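Putative chemotaxis protein (PDB 3H4Y) probably acts as a CheX-type phosphatase in chemotaxis, removing the phosphoryl group from the response regulator CheY. Local coordinates at residues A[62-67]-A[147-152]. Residues are numbered along the deposited sequence; the frame is centred on the assembly and turned at random.
Sequences VTFTKS and GEFTVE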
# COMPACT_ATOMS: atom_id res chain seq x y z
N VAL A 62 -4.50 -7.58 1.26
CA VAL A 62 -5.66 -8.41 0.94
C VAL A 62 -6.24 -7.85 -0.36
O VAL A 62 -6.47 -6.64 -0.46
CB VAL A 62 -6.73 -8.36 2.06
CG1 VAL A 62 -7.81 -9.45 1.81
CG2 VAL A 62 -6.08 -8.61 3.41
N THR A 63 -6.46 -8.72 -1.34
CA THR A 63 -6.93 -8.36 -2.67
C THR A 63 -8.17 -9.19 -2.99
O THR A 63 -8.13 -10.41 -3.00
CB THR A 63 -5.84 -8.63 -3.72
OG1 THR A 63 -4.71 -7.79 -3.42
CG2 THR A 63 -6.35 -8.41 -5.14
N PHE A 64 -9.26 -8.49 -3.26
CA PHE A 64 -10.55 -9.09 -3.47
C PHE A 64 -11.02 -8.95 -4.91
O PHE A 64 -10.82 -7.91 -5.54
CB PHE A 64 -11.61 -8.33 -2.63
CG PHE A 64 -11.49 -8.46 -1.13
CD1 PHE A 64 -10.70 -7.58 -0.39
CD2 PHE A 64 -12.21 -9.43 -0.46
CE1 PHE A 64 -10.63 -7.72 1.02
CE2 PHE A 64 -12.14 -9.56 0.95
CZ PHE A 64 -11.33 -8.74 1.66
N THR A 65 -11.75 -9.96 -5.39
CA THR A 65 -12.56 -9.80 -6.59
C THR A 65 -13.74 -8.89 -6.22
O THR A 65 -14.17 -8.79 -5.07
CB THR A 65 -13.10 -11.12 -7.19
OG1 THR A 65 -14.06 -11.70 -6.31
CG2 THR A 65 -11.96 -12.10 -7.48
N LYS A 66 -14.25 -8.20 -7.23
CA LYS A 66 -15.34 -7.28 -7.01
C LYS A 66 -16.57 -7.95 -6.34
O LYS A 66 -17.16 -7.41 -5.37
CB LYS A 66 -15.71 -6.63 -8.36
CG LYS A 66 -16.80 -5.61 -8.24
CD LYS A 66 -17.21 -5.09 -9.63
CE LYS A 66 -16.04 -4.48 -10.39
NZ LYS A 66 -16.49 -3.84 -11.67
N SER A 67 -16.97 -9.12 -6.83
CA SER A 67 -18.14 -9.77 -6.27
C SER A 67 -17.90 -10.16 -4.82
O SER A 67 -18.79 -10.07 -3.99
CB SER A 67 -18.55 -11.00 -7.09
OG SER A 67 -17.53 -11.95 -7.14
N GLY A 147 -17.00 -15.28 -4.24
CA GLY A 147 -15.80 -15.05 -5.00
C GLY A 147 -14.56 -15.38 -4.22
O GLY A 147 -14.62 -16.15 -3.27
N GLU A 148 -13.45 -14.80 -4.65
CA GLU A 148 -12.13 -15.10 -4.12
C GLU A 148 -11.44 -13.84 -3.59
O GLU A 148 -11.71 -12.70 -4.05
CB GLU A 148 -11.27 -15.66 -5.27
CG GLU A 148 -9.88 -16.21 -4.92
CD GLU A 148 -8.73 -15.20 -4.85
OE1 GLU A 148 -8.79 -14.08 -5.39
OE2 GLU A 148 -7.71 -15.56 -4.24
N PHE A 149 -10.51 -14.04 -2.67
CA PHE A 149 -9.59 -12.98 -2.26
C PHE A 149 -8.26 -13.62 -1.89
O PHE A 149 -8.23 -14.81 -1.56
CB PHE A 149 -10.14 -12.08 -1.17
CG PHE A 149 -10.35 -12.75 0.18
CD1 PHE A 149 -11.55 -13.35 0.50
CD2 PHE A 149 -9.36 -12.70 1.16
CE1 PHE A 149 -11.75 -13.92 1.73
CE2 PHE A 149 -9.56 -13.25 2.39
CZ PHE A 149 -10.78 -13.86 2.69
N THR A 150 -7.18 -12.84 -1.95
CA THR A 150 -5.85 -13.33 -1.65
C THR A 150 -5.19 -12.49 -0.58
O THR A 150 -5.16 -11.26 -0.69
CB THR A 150 -4.96 -13.36 -2.90
OG1 THR A 150 -5.53 -14.25 -3.86
CG2 THR A 150 -3.55 -13.79 -2.58
N VAL A 151 -4.70 -13.15 0.46
CA VAL A 151 -3.93 -12.52 1.52
C VAL A 151 -2.43 -12.73 1.26
O VAL A 151 -1.99 -13.85 0.95
CB VAL A 151 -4.30 -13.08 2.93
CG1 VAL A 151 -3.37 -12.48 4.04
CG2 VAL A 151 -5.79 -12.82 3.23
N GLU A 152 -1.64 -11.64 1.32
CA GLU A 152 -0.19 -11.74 1.15
C GLU A 152 0.54 -11.16 2.36
O GLU A 152 0.01 -10.31 3.06
CB GLU A 152 0.28 -11.02 -0.12
CG GLU A 152 -0.20 -11.58 -1.40
CD GLU A 152 0.60 -11.02 -2.55
OE1 GLU A 152 0.87 -9.79 -2.56
OE2 GLU A 152 0.98 -11.79 -3.47
O HOH W 1 -3.04 -9.19 -1.59
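Phe64 and Phe149 stand side by side on one face of an antiparallel sheet, their ring planes 30° apart and strongly offset, with little face-to-face overlap and centroids 4.9 Å apart. Phe149 has its CG set between backbone N and carbonyl carbon (chi1 67°), which places the ring where Phe64 CE2 lies over one of its faces, 3.7 Å from Phe149 CG, while Val62 CG1 comes obliquely to Phe149 CD2. Below the rings, Phe149 CB packs 3.4 Å from Phe64 CD2. Val151 completes the row through CG2, and helices 10-25 and 66-77 pack over this apolar side: Phe149 meets Leu21 and Cys68, and Phe64 meets Leu72.

Strands 58-64 and 147-155 are central neighbours in the six-stranded sheet of this CheX-family fold. Phe64-Phe149 and Val62-Val151 are non-hydrogen-bonded pairs, and between them Thr63 and Thr150 form the hydrogen-bonded one, Thr63 N giving to Thr150 O and Thr150 N to Thr63 O. The two threonine side chains sit on the other face. There Thr63 OG1 bonds Ser47 OG and also a water, which donates to Thr150 O, adding a water-mediated link to the direct backbone bonds.

Past the last bridge the chain turns into helix 66-77, with Thr65 at its N-cap and Thr65 OG1 bonded weakly to Cys68 N. The backbone still ties this turn to the neighbouring strand: Thr65 N reaches Glu148 O at 3.1 Å, almost straight at 177°.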